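Local coordinates for cellulase (Xanthomonas axonopodis pv. citri, PDB 4W7W), which probably cleaves beta-1,4-glucosidic bonds in cellulose and its oligosaccharides, as a cellulase of glycosyl hydrolase family 5, at residues Leu182-Ala193 / Asn218-Tyr226; Lys23-Phe34 / Leu294-Trp305. All blocks are in the same frame, centred on the assembly; numbering follows the deposited sequence. Where two conformers were deposited one is given.

Both contacts are mainly buried and join neighbouring strands of the same eight-stranded parallel barrel. Interaction 1 pairs strands 183-186 and 219-226; interaction 2 closes the barrel between its first and last strands, 24-29 and 293-301. They also touch each other: A220 and L182 pack against L294 at one end, and Y226 meets W299 at the sugar-binding end. Interaction 1 relies on backbone bonds, small apolar contacts and a polar core around E222 and H224. Interaction 2 is richer in aromatic rings, with a beta bulge and a cis peptide near the mouth. At that end both carry aromatic residues to bound glucose units: Y190 and Y226 in one, F34, W299 and W305 in the other.

Interaction 1. Residues Leu182-Ala193 / Asn218-Tyr226; sequences LILVPGTAYTGA and NLAFEAHQY. With BGC (beta-D-glucopyranose), chain C; BGC (beta-D-glucopyranose), chain B.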
loop_
_atom_site.group_PDB
_atom_site.type_symbol
_atom_site.label_atom_id
_atom_site.label_comp_id
_atom_site.label_asym_id
_atom_site.label_seq_id
_atom_site.Cartn_x
_atom_site.Cartn_y
_atom_site.Cartn_z
ATOM N N LEU A 182 11.157 6.176 -4.883
ATOM C CA LEU A 182 10.556 6.252 -3.561
ATOM C C LEU A 182 10.286 4.840 -3.056
ATOM O O LEU A 182 9.725 4.007 -3.790
ATOM C CB LEU A 182 9.245 7.046 -3.648
ATOM C CG LEU A 182 8.461 7.171 -2.335
ATOM C CD1 LEU A 182 9.218 7.903 -1.238
ATOM C CD2 LEU A 182 7.144 7.857 -2.606
ATOM N N ILE A 183 10.671 4.586 -1.806
ATOM C CA ILE A 183 10.393 3.335 -1.119
ATOM C C ILE A 183 9.375 3.640 -0.019
ATOM O O ILE A 183 9.595 4.533 0.808
ATOM C CB ILE A 183 11.669 2.736 -0.484
ATOM C CG1 ILE A 183 12.669 2.348 -1.560
ATOM C CG2 ILE A 183 11.304 1.528 0.364
ATOM C CD1 ILE A 183 14.039 2.020 -0.999
ATOM N N LEU A 184 8.291 2.870 0.000
ATOM C CA LEU A 184 7.296 2.918 1.071
ATOM C C LEU A 184 7.581 1.765 2.034
ATOM O O LEU A 184 7.520 0.595 1.654
ATOM C CB LEU A 184 5.874 2.799 0.536
ATOM C CG LEU A 184 5.480 3.873 -0.476
ATOM C CD1 LEU A 184 4.031 3.665 -0.880
ATOM C CD2 LEU A 184 5.702 5.273 0.061
ATOM N N VAL A 185 7.885 2.124 3.280
ATOM C CA VAL A 185 8.314 1.194 4.328
ATOM C C VAL A 185 7.205 1.052 5.357
ATOM O O VAL A 185 6.820 2.037 5.964
ATOM C CB VAL A 185 9.556 1.727 5.091
ATOM C CG1 VAL A 185 10.029 0.719 6.129
ATOM C CG2 VAL A 185 10.668 2.053 4.127
ATOM N N PRO A 186 6.698 -0.168 5.574
ATOM C CA PRO A 186 5.698 -0.367 6.607
ATOM C C PRO A 186 6.349 -0.757 7.928
ATOM O O PRO A 186 7.538 -1.088 7.976
ATOM C CB PRO A 186 4.921 -1.552 6.059
ATOM C CG PRO A 186 5.991 -2.406 5.443
ATOM C CD PRO A 186 6.984 -1.424 4.851
ATOM N N GLY A 187 5.534 -0.755 8.983
ATOM C CA GLY A 187 5.862 -1.427 10.223
ATOM C C GLY A 187 5.201 -2.787 10.306
ATOM O O GLY A 187 4.554 -3.240 9.363
ATOM N N THR A 188 5.384 -3.430 11.466
ATOM C CA THR A 188 4.652 -4.642 11.764
ATOM C C THR A 188 3.246 -4.274 12.296
ATOM O O THR A 188 2.785 -3.142 12.105
ATOM C CB THR A 188 5.454 -5.588 12.669
ATOM O OG1 THR A 188 4.788 -6.842 12.698
ATOM C CG2 THR A 188 5.665 -5.036 14.069
ATOM N N ALA A 189 2.539 -5.218 12.919
ATOM C CA ALA A 189 1.191 -4.922 13.454
ATOM C C ALA A 189 0.265 -4.383 12.366
ATOM O O ALA A 189 -0.550 -3.474 12.581
ATOM C CB ALA A 189 1.252 -3.980 14.662
ATOM N N TYR A 190 0.363 -4.978 11.174
ATOM C CA TYR A 190 -0.473 -4.608 10.032
ATOM C C TYR A 190 -0.267 -3.142 9.642
ATOM O O TYR A 190 -1.125 -2.540 9.002
ATOM C CB TYR A 190 -1.950 -4.918 10.266
ATOM C CG TYR A 190 -2.218 -6.349 10.643
ATOM C CD1 TYR A 190 -2.453 -7.307 9.681
ATOM C CD2 TYR A 190 -2.262 -6.725 11.973
ATOM C CE1 TYR A 190 -2.710 -8.615 10.042
ATOM C CE2 TYR A 190 -2.528 -8.020 12.349
ATOM C CZ TYR A 190 -2.757 -8.963 11.381
ATOM O OH TYR A 190 -3.033 -10.265 11.761
ATOM N N THR A 191 0.891 -2.601 10.022
ATOM C CA THR A 191 1.275 -1.219 9.816
ATOM C C THR A 191 0.161 -0.217 10.126
ATOM O O THR A 191 0.001 0.806 9.476
ATOM C CB THR A 191 1.973 -1.042 8.438
ATOM O OG1 THR A 191 2.869 0.054 8.542
ATOM C CG2 THR A 191 1.051 -0.909 7.208
ATOM N N GLY A 192 -0.587 -0.481 11.186
ATOM C CA GLY A 192 -1.673 0.419 11.550
ATOM C C GLY A 192 -1.151 1.761 12.027
ATOM O O GLY A 192 -0.261 1.830 12.869
ATOM N N ALA A 193 -1.745 2.854 11.555
ATOM C CA ALA A 193 -1.341 4.157 12.077
ATOM C C ALA A 193 -1.638 4.245 13.567
ATOM O O ALA A 193 -0.838 4.739 14.351
ATOM C CB ALA A 193 -2.036 5.287 11.343
ATOM N N ASN A 218 15.176 8.664 0.100
ATOM C CA ASN A 218 13.893 8.759 -0.574
ATOM C C ASN A 218 12.953 7.664 -0.091
ATOM O O ASN A 218 12.581 6.741 -0.823
ATOM C CB ASN A 218 14.046 8.744 -2.088
ATOM C CG ASN A 218 12.820 9.267 -2.792
ATOM O OD1 ASN A 218 12.033 10.012 -2.203
ATOM N ND2 ASN A 218 12.643 8.890 -4.048
ATOM N N LEU A 219 12.557 7.837 1.167
ATOM C CA LEU A 219 11.752 6.883 1.905
ATOM C C LEU A 219 10.506 7.580 2.427
ATOM O O LEU A 219 10.552 8.765 2.749
ATOM C CB LEU A 219 12.590 6.467 3.113
ATOM C CG LEU A 219 12.322 5.200 3.870
ATOM C CD1 LEU A 219 12.514 4.052 2.897
ATOM C CD2 LEU A 219 13.313 5.066 5.025
ATOM N N ALA A 220 9.429 6.818 2.568
ATOM C CA ALA A 220 8.273 7.250 3.358
ATOM C C ALA A 220 7.741 6.049 4.104
ATOM O O ALA A 220 7.886 4.916 3.652
ATOM C CB ALA A 220 7.198 7.885 2.479
ATOM N N PHE A 221 7.099 6.312 5.236
ATOM C CA PHE A 221 6.541 5.259 6.059
ATOM C C PHE A 221 5.084 5.061 5.688
ATOM O O PHE A 221 4.278 6.003 5.723
ATOM C CB PHE A 221 6.740 5.595 7.537
ATOM C CG PHE A 221 8.176 5.470 7.918
ATOM C CD1 PHE A 221 8.697 4.246 8.280
ATOM C CD2 PHE A 221 9.052 6.540 7.760
ATOM C CE1 PHE A 221 10.049 4.091 8.532
ATOM C CE2 PHE A 221 10.410 6.396 8.014
ATOM C CZ PHE A 221 10.890 5.173 8.411
ATOM N N GLU A 222 4.759 3.828 5.331
ATOM C CA GLU A 222 3.406 3.453 4.950
ATOM C C GLU A 222 2.635 2.973 6.163
ATOM O O GLU A 222 3.062 2.021 6.810
ATOM C CB GLU A 222 3.470 2.331 3.901
ATOM C CG GLU A 222 2.092 1.858 3.463
ATOM C CD GLU A 222 2.144 0.793 2.396
ATOM O OE1 GLU A 222 3.135 0.767 1.636
ATOM O OE2 GLU A 222 1.167 0.002 2.310
ATOM N N ALA A 223 1.499 3.622 6.418
ATOM C CA ALA A 223 0.571 3.198 7.452
ATOM C C ALA A 223 -0.779 2.924 6.795
ATOM O O ALA A 223 -1.065 3.440 5.712
ATOM C CB ALA A 223 0.425 4.246 8.544
ATOM N N HIS A 224 -1.576 2.077 7.442
ATOM C CA HIS A 224 -2.950 1.800 7.025
ATOM C C HIS A 224 -3.869 2.195 8.150
ATOM O O HIS A 224 -3.486 2.127 9.315
ATOM C CB HIS A 224 -3.162 0.320 6.717
ATOM C CG HIS A 224 -2.369 -0.158 5.542
ATOM N ND1 HIS A 224 -2.468 -1.439 5.052
ATOM C CD2 HIS A 224 -1.473 0.484 4.758
ATOM C CE1 HIS A 224 -1.642 -1.568 4.024
ATOM N NE2 HIS A 224 -1.040 -0.413 3.818
ATOM N N GLN A 225 -5.096 2.606 7.834
ATOM C CA GLN A 225 -6.038 2.957 8.894
ATOM C C GLN A 225 -7.467 2.706 8.465
ATOM O O GLN A 225 -7.983 3.314 7.535
ATOM C CB GLN A 225 -5.888 4.414 9.337
ATOM C CG GLN A 225 -6.680 4.736 10.596
ATOM C CD GLN A 225 -6.202 3.926 11.771
ATOM O OE1 GLN A 225 -5.024 3.951 12.109
ATOM N NE2 GLN A 225 -7.110 3.207 12.417
ATOM N N TYR A 226 -8.104 1.810 9.206
ATOM C CA TYR A 226 -9.533 1.535 9.087
ATOM C C TYR A 226 -10.233 1.975 10.369
ATOM O O TYR A 226 -9.590 2.188 11.400
ATOM C CB TYR A 226 -9.740 0.045 8.789
ATOM C CG TYR A 226 -9.234 -0.353 7.419
ATOM C CD1 TYR A 226 -10.022 -0.191 6.294
ATOM C CD2 TYR A 226 -7.958 -0.890 7.242
ATOM C CE1 TYR A 226 -9.565 -0.552 5.034
ATOM C CE2 TYR A 226 -7.499 -1.248 5.971
ATOM C CZ TYR A 226 -8.316 -1.079 4.867
ATOM O OH TYR A 226 -7.927 -1.417 3.596
HETATM C C2 BGC C . -5.479 -4.893 14.213
HETATM C C3 BGC C . -6.121 -5.232 12.880
HETATM C C4 BGC C . -6.038 -6.739 12.595
HETATM C C5 BGC C . -6.500 -7.586 13.770
HETATM C C6 BGC C . -6.234 -9.074 13.528
HETATM C C1 BGC C . -5.973 -5.815 15.312
HETATM O O2 BGC C . -5.727 -3.519 14.549
HETATM O O3 BGC C . -5.404 -4.501 11.893
HETATM O O4 BGC C . -6.854 -7.123 11.486
HETATM O O5 BGC C . -5.808 -7.195 14.958
HETATM O O6 BGC C . -6.856 -9.830 14.575
HETATM C C2 BGC B . -6.855 -8.063 9.296
HETATM C C3 BGC B . -6.285 -7.885 7.897
HETATM C C4 BGC B . -6.475 -6.455 7.403
HETATM C C5 BGC B . -5.953 -5.472 8.445
HETATM C C6 BGC B . -6.284 -4.037 8.082
HETATM C C1 BGC B . -6.262 -7.010 10.212
HETATM O O2 BGC B . -6.547 -9.357 9.825
HETATM O O3 BGC B . -6.938 -8.787 7.003
HETATM O O4 BGC B . -5.847 -6.270 6.133
HETATM O O5 BGC B . -6.568 -5.712 9.710
HETATM O O6 BGC B . -5.842 -3.138 9.104
HETATM O O HOH W 1 5.245 -1.224 1.925
#
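I183 and V185 interleave with N218, A220 and E222 through four backbone hydrogen bonds. I183 N donates to N218 O and V185 N to A220 O; I183 O and V185 O accept from A220 N and E222 N. The loop after P186 breaks the ladder. Beyond it a single bridge forms round G192: H224 N donates to T191 O and A193 N to H224 O.

T191 spans the break: its OG1 donates to E222 O at 2.6 Å, in that carbonyl plane, and accepts from G187 N at 2.8 Å. Along strand 219-226, H224 NE2 donates to the anti lone pair of E222 OE2 at 2.7 Å, and OE2 lies close to the imidazole plane. R67 forms a salt bridge to the same oxygen, and E154 holds H224 ND1. Two partners thus fix the imidazole rotation. A water lies near both L184 O and E222 OE1.

These strands belong to a beta-alpha-beta unit of the (beta/alpha)8 barrel. L184, A220 and E222 point to its interior; E222 puts CG anti to its backbone N (chi1 179°) and runs on extended. I183, V185 and F221 face the surrounding helices 160-176 and 243-258.

Inside, L184 CD2 meets A220 CB at 3.9 Å. Outside, V185 and F221 run side by side, with V185 CG1 4.1 Å from F221 CE1. T191 CG2 lies over the H224 ring, 3.9 Å from its centroid, a CH-pi contact.

One face of Y190 covers C1 of the chain B glucose and C4 of the chain C glucose. Y226 CD2 approaches the chain B O6 at 3.6 Å.

Interaction 2. Residues Lys23-Phe34 / Leu294-Trp305; sequences KYVGVNLSGAEF and LGWTWWAAGAWW. With BGC (beta-D-glucopyranose), chain D; BGC (beta-D-glucopyranose), chain E.
N28 meets W299 at about a right angle, with amide and indole planes 53° apart. N28 CG lies 3.4 Å from W299 CE3. N28 ND2 donates to W298 O at 3.0 Å, from above the carbonyl plane, while N28 N approaches the same oxygen almost end-on. G265 O also takes a bond from ND2, and R67 binds OD1.

F34 turns its edge to the face of W305, planes 71° apart, with 5.4 Å between the centroids of F34 and the W305 six-membered ring. The face of F34 lies under C1 of the chain E glucose, and the edge of W305 points to O5 of the chain D glucose. In the conformer given, S30 OG lies by W305 CZ2 and donates to the syn lone pair of E33 OE2 at 2.6 Å. That oxygen also accepts from O6 of the chain D glucose at 2.6 Å. W305 NE1 and S30 N bind A301 O from opposite faces of its plane.

Nearer the start of the strands, on the outer face, V25 sits over the face of W296, with V25 CB 3.9 Å from the six-membered ring centroid. W296 CG stands between its backbone N and carbonyl carbon (chi1 49°), which brings the indole back over V25.

The parallel register slips by one between V27 and L29, a beta bulge. A cis peptide joins W299 to A300 there.

This pair closes the barrel. Strand 65-70 flanks strand 24-29, and strand 262-268 flanks the last strand. Outside, V27, L29 and A301 pack against F58 of helix 52-60.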
loop_
_atom_site.group_PDB
_atom_site.type_symbol
_atom_site.label_atom_id
_atom_site.label_comp_id
_atom_site.label_asym_id
_atom_site.label_seq_id
_atom_site.Cartn_x
_atom_site.Cartn_y
_atom_site.Cartn_z
ATOM N N LYS A 23 0.886 15.206 -2.526
ATOM C CA LYS A 23 1.591 14.845 -3.748
ATOM C C LYS A 23 0.959 13.674 -4.487
ATOM O O LYS A 23 0.876 13.704 -5.701
ATOM C CB LYS A 23 3.041 14.528 -3.427
ATOM C CG LYS A 23 3.868 14.213 -4.651
ATOM C CD LYS A 23 5.357 14.203 -4.390
ATOM C CE LYS A 23 6.126 13.944 -5.672
ATOM N NZ LYS A 23 7.595 13.863 -5.468
ATOM N N TYR A 24 0.520 12.663 -3.758
ATOM C CA TYR A 24 -0.005 11.433 -4.336
ATOM C C TYR A 24 -1.393 11.170 -3.784
ATOM O O TYR A 24 -1.575 11.063 -2.572
ATOM C CB TYR A 24 0.873 10.254 -3.949
ATOM C CG TYR A 24 2.326 10.374 -4.305
ATOM C CD1 TYR A 24 2.763 10.218 -5.612
ATOM C CD2 TYR A 24 3.277 10.597 -3.324
ATOM C CE1 TYR A 24 4.101 10.307 -5.943
ATOM C CE2 TYR A 24 4.622 10.670 -3.643
ATOM C CZ TYR A 24 5.027 10.526 -4.956
ATOM O OH TYR A 24 6.354 10.585 -5.300
ATOM N N VAL A 25 -2.378 11.070 -4.658
ATOM C CA VAL A 25 -3.715 10.672 -4.242
ATOM C C VAL A 25 -4.265 9.674 -5.252
ATOM O O VAL A 25 -4.131 9.829 -6.472
ATOM C CB VAL A 25 -4.681 11.874 -4.078
ATOM C CG1 VAL A 25 -4.210 12.820 -2.993
ATOM C CG2 VAL A 25 -4.893 12.617 -5.373
ATOM N N GLY A 26 -4.905 8.642 -4.756
ATOM C CA GLY A 26 -5.470 7.658 -5.643
ATOM C C GLY A 26 -6.091 6.477 -4.966
ATOM O O GLY A 26 -6.654 6.570 -3.864
ATOM N N VAL A 27 -6.028 5.353 -5.668
ATOM C CA VAL A 27 -6.721 4.145 -5.266
ATOM C C VAL A 27 -5.858 2.914 -5.459
ATOM O O VAL A 27 -4.940 2.895 -6.276
ATOM C CB VAL A 27 -8.060 3.956 -6.035
ATOM C CG1 VAL A 27 -9.017 5.112 -5.830
ATOM C CG2 VAL A 27 -7.836 3.711 -7.512
ATOM N N ASN A 28 -6.202 1.882 -4.697
ATOM C CA ASN A 28 -5.734 0.522 -4.946
ATOM C C ASN A 28 -6.563 -0.089 -6.070
ATOM O O ASN A 28 -7.802 -0.059 -6.013
ATOM C CB ASN A 28 -5.913 -0.350 -3.703
ATOM C CG ASN A 28 -4.879 -0.089 -2.651
ATOM O OD1 ASN A 28 -3.873 -0.791 -2.601
ATOM N ND2 ASN A 28 -5.103 0.912 -1.788
ATOM N N LEU A 29 -5.911 -0.654 -7.086
ATOM C CA LEU A 29 -6.588 -1.469 -8.091
ATOM C C LEU A 29 -6.302 -2.906 -7.723
ATOM O O LEU A 29 -5.250 -3.439 -8.025
ATOM C CB LEU A 29 -6.151 -1.146 -9.513
ATOM C CG LEU A 29 -6.545 0.246 -10.002
ATOM C CD1 LEU A 29 -6.078 0.507 -11.432
ATOM C CD2 LEU A 29 -8.043 0.477 -9.916
ATOM N N SER A 30 -7.249 -3.479 -6.988
ATOM C CA SER A 30 -7.161 -4.826 -6.427
ATOM C C SER A 30 -7.612 -5.883 -7.427
ATOM O O SER A 30 -8.543 -5.648 -8.208
ATOM C CB SER A 30 -8.024 -4.882 -5.156
ATOM O OG SER A 30 -8.184 -6.194 -4.652
ATOM N N GLY A 31 -6.958 -7.041 -7.381
ATOM C CA GLY A 31 -7.345 -8.168 -8.208
ATOM C C GLY A 31 -6.223 -9.129 -8.484
ATOM O O GLY A 31 -6.465 -10.303 -8.697
ATOM N N ALA A 32 -4.988 -8.640 -8.544
ATOM C CA ALA A 32 -3.877 -9.516 -8.914
ATOM C C ALA A 32 -3.435 -10.367 -7.729
ATOM O O ALA A 32 -2.709 -11.366 -7.900
ATOM C CB ALA A 32 -2.714 -8.732 -9.489
ATOM N N GLU A 33 -3.854 -9.952 -6.535
ATOM C CA GLU A 33 -3.540 -10.623 -5.286
ATOM C C GLU A 33 -4.648 -11.564 -4.830
ATOM O O GLU A 33 -4.523 -12.190 -3.771
ATOM C CB GLU A 33 -3.221 -9.598 -4.192
ATOM C CG GLU A 33 -4.394 -8.977 -3.444
ATOM C CD GLU A 33 -5.277 -8.015 -4.205
ATOM O OE1 GLU A 33 -5.157 -7.862 -5.447
ATOM O OE2 GLU A 33 -6.126 -7.400 -3.530
ATOM N N PHE A 34 -5.719 -11.674 -5.617
ATOM C CA PHE A 34 -6.860 -12.498 -5.245
ATOM C C PHE A 34 -6.512 -13.985 -5.225
ATOM O O PHE A 34 -5.579 -14.445 -5.883
ATOM C CB PHE A 34 -8.028 -12.262 -6.210
ATOM C CG PHE A 34 -8.977 -11.161 -5.806
ATOM C CD1 PHE A 34 -8.555 -9.969 -5.244
ATOM C CD2 PHE A 34 -10.321 -11.333 -6.026
ATOM C CE1 PHE A 34 -9.462 -8.981 -4.919
ATOM C CE2 PHE A 34 -11.235 -10.355 -5.692
ATOM C CZ PHE A 34 -10.805 -9.173 -5.140
ATOM N N LEU A 294 2.660 12.500 2.433
ATOM C CA LEU A 294 2.871 12.512 0.982
ATOM C C LEU A 294 1.614 12.201 0.210
ATOM O O LEU A 294 1.485 12.612 -0.952
ATOM C CB LEU A 294 3.882 11.486 0.561
ATOM C CG LEU A 294 5.322 11.809 0.827
ATOM C CD1 LEU A 294 6.194 10.666 0.305
ATOM C CD2 LEU A 294 5.727 13.113 0.150
ATOM N N GLY A 295 0.722 11.413 0.801
ATOM C CA GLY A 295 -0.483 11.046 0.085
ATOM C C GLY A 295 -1.119 9.800 0.624
ATOM O O GLY A 295 -0.791 9.334 1.729
ATOM N N TRP A 296 -2.047 9.287 -0.174
ATOM C CA TRP A 296 -2.901 8.204 0.228
ATOM C C TRP A 296 -3.431 7.471 -0.980
ATOM O O TRP A 296 -3.550 8.023 -2.074
ATOM C CB TRP A 296 -4.086 8.703 1.074
ATOM C CG TRP A 296 -4.889 9.862 0.565
ATOM C CD1 TRP A 296 -4.828 11.112 1.089
ATOM C CD2 TRP A 296 -5.911 9.903 -0.466
ATOM N NE1 TRP A 296 -5.712 11.936 0.457
ATOM C CE2 TRP A 296 -6.401 11.220 -0.487
ATOM C CE3 TRP A 296 -6.480 8.962 -1.335
ATOM C CZ2 TRP A 296 -7.407 11.627 -1.371
ATOM C CZ3 TRP A 296 -7.484 9.381 -2.211
ATOM C CH2 TRP A 296 -7.931 10.694 -2.218
ATOM N N THR A 297 -3.784 6.211 -0.740
ATOM C CA THR A 297 -4.493 5.382 -1.715
ATOM C C THR A 297 -5.617 4.636 -1.008
ATOM O O THR A 297 -5.403 3.839 -0.108
ATOM C CB THR A 297 -3.565 4.394 -2.465
ATOM O OG1 THR A 297 -2.646 3.736 -1.579
ATOM C CG2 THR A 297 -2.749 5.105 -3.525
ATOM N N TRP A 298 -6.833 4.908 -1.462
ATOM C CA TRP A 298 -8.053 4.295 -0.942
ATOM C C TRP A 298 -8.100 2.801 -1.247
ATOM O O TRP A 298 -7.694 2.367 -2.331
ATOM C CB TRP A 298 -9.226 4.972 -1.635
ATOM C CG TRP A 298 -10.569 4.374 -1.388
ATOM C CD1 TRP A 298 -11.152 3.363 -2.086
ATOM C CD2 TRP A 298 -11.499 4.752 -0.377
ATOM N NE1 TRP A 298 -12.403 3.098 -1.593
ATOM C CE2 TRP A 298 -12.647 3.943 -0.539
ATOM C CE3 TRP A 298 -11.503 5.719 0.622
ATOM C CZ2 TRP A 298 -13.792 4.097 0.258
ATOM C CZ3 TRP A 298 -12.628 5.857 1.408
ATOM C CH2 TRP A 298 -13.754 5.051 1.217
ATOM N N TRP A 299 -8.640 2.027 -0.323
ATOM C CA TRP A 299 -8.926 0.615 -0.542
ATOM C C TRP A 299 -10.438 0.475 -0.737
ATOM O O TRP A 299 -11.175 0.677 0.217
ATOM C CB TRP A 299 -8.472 -0.247 0.644
ATOM C CG TRP A 299 -8.667 -1.700 0.318
ATOM C CD1 TRP A 299 -9.825 -2.414 0.451
ATOM C CD2 TRP A 299 -7.742 -2.554 -0.335
ATOM N NE1 TRP A 299 -9.657 -3.681 -0.050
ATOM C CE2 TRP A 299 -8.388 -3.788 -0.550
ATOM C CE3 TRP A 299 -6.432 -2.395 -0.774
ATOM C CZ2 TRP A 299 -7.749 -4.864 -1.172
ATOM C CZ3 TRP A 299 -5.801 -3.451 -1.411
ATOM C CH2 TRP A 299 -6.454 -4.669 -1.593
ATOM N N ALA A 300 -10.939 0.123 -1.927
ATOM C CA ALA A 300 -10.209 -0.212 -3.150
ATOM C C ALA A 300 -11.142 -0.065 -4.340
ATOM O O ALA A 300 -12.360 0.083 -4.201
ATOM C CB ALA A 300 -9.701 -1.648 -3.097
ATOM N N ALA A 301 -10.546 -0.168 -5.520
ATOM C CA ALA A 301 -11.262 -0.387 -6.753
ATOM C C ALA A 301 -10.735 -1.658 -7.399
ATOM O O ALA A 301 -10.097 -2.480 -6.730
ATOM C CB ALA A 301 -11.180 0.841 -7.646
ATOM N N GLY A 302 -11.005 -1.811 -8.682
ATOM C CA GLY A 302 -10.786 -3.080 -9.366
ATOM C C GLY A 302 -12.109 -3.727 -9.721
ATOM O O GLY A 302 -13.119 -3.506 -9.057
ATOM N N ALA A 303 -12.085 -4.550 -10.764
ATOM C CA ALA A 303 -13.303 -5.062 -11.375
ATOM C C ALA A 303 -13.899 -6.304 -10.711
ATOM O O ALA A 303 -14.943 -6.767 -11.152
ATOM C CB ALA A 303 -13.039 -5.365 -12.845
ATOM N N TRP A 304 -13.256 -6.864 -9.697
ATOM C CA TRP A 304 -13.674 -8.129 -9.111
ATOM C C TRP A 304 -14.286 -8.043 -7.692
ATOM O O TRP A 304 -14.362 -9.050 -6.981
ATOM C CB TRP A 304 -12.493 -9.097 -9.136
ATOM C CG TRP A 304 -12.257 -9.766 -10.461
ATOM C CD1 TRP A 304 -12.705 -9.381 -11.696
ATOM C CD2 TRP A 304 -11.488 -10.951 -10.673
ATOM N NE1 TRP A 304 -12.268 -10.262 -12.658
ATOM C CE2 TRP A 304 -11.529 -11.241 -12.053
ATOM C CE3 TRP A 304 -10.795 -11.809 -9.827
ATOM C CZ2 TRP A 304 -10.889 -12.352 -12.602
ATOM C CZ3 TRP A 304 -10.153 -12.908 -10.372
ATOM C CH2 TRP A 304 -10.211 -13.169 -11.745
ATOM N N TRP A 305 -14.738 -6.865 -7.283
ATOM C CA TRP A 305 -15.495 -6.750 -6.032
ATOM C C TRP A 305 -16.965 -7.109 -6.240
ATOM O O TRP A 305 -17.556 -6.756 -7.254
ATOM C CB TRP A 305 -15.382 -5.341 -5.467
ATOM C CG TRP A 305 -13.976 -4.989 -5.089
ATOM C CD1 TRP A 305 -13.163 -4.074 -5.694
ATOM C CD2 TRP A 305 -13.214 -5.578 -4.035
ATOM N NE1 TRP A 305 -11.945 -4.054 -5.069
ATOM C CE2 TRP A 305 -11.949 -4.965 -4.045
ATOM C CE3 TRP A 305 -13.481 -6.548 -3.071
ATOM C CZ2 TRP A 305 -10.944 -5.297 -3.126
ATOM C CZ3 TRP A 305 -12.478 -6.887 -2.167
ATOM C CH2 TRP A 305 -11.225 -6.261 -2.202
HETATM C C2 BGC D . -11.124 -8.001 1.422
HETATM C C3 BGC D . -11.106 -9.430 0.879
HETATM C C4 BGC D . -10.249 -9.571 -0.380
HETATM C C5 BGC D . -8.904 -8.892 -0.183
HETATM C C6 BGC D . -8.123 -8.809 -1.485
HETATM C C1 BGC D . -9.707 -7.470 1.566
HETATM O O1 BGC D . -9.703 -6.091 1.972
HETATM O O2 BGC D . -11.785 -7.966 2.696
HETATM O O3 BGC D . -12.455 -9.844 0.627
HETATM O O4 BGC D . -9.969 -10.942 -0.650
HETATM O O5 BGC D . -9.082 -7.558 0.297
HETATM O O6 BGC D . -6.829 -8.353 -1.175
HETATM C C2 BGC E . -9.995 -12.903 -2.000
HETATM C C3 BGC E . -10.730 -13.719 -3.047
HETATM C C4 BGC E . -12.235 -13.680 -2.795
HETATM C C5 BGC E . -12.735 -12.250 -2.551
HETATM C C6 BGC E . -14.216 -12.205 -2.170
HETATM C C1 BGC E . -10.593 -11.518 -1.793
HETATM O O2 BGC E . -8.639 -12.821 -2.425
HETATM O O3 BGC E . -10.189 -15.049 -2.983
HETATM O O4 BGC E . -12.902 -14.227 -3.936
HETATM O O5 BGC E . -11.982 -11.622 -1.511
HETATM O O6 BGC E . -14.429 -12.850 -0.905
HETATM O O HOH W 2 -11.269 -6.091 -7.728
#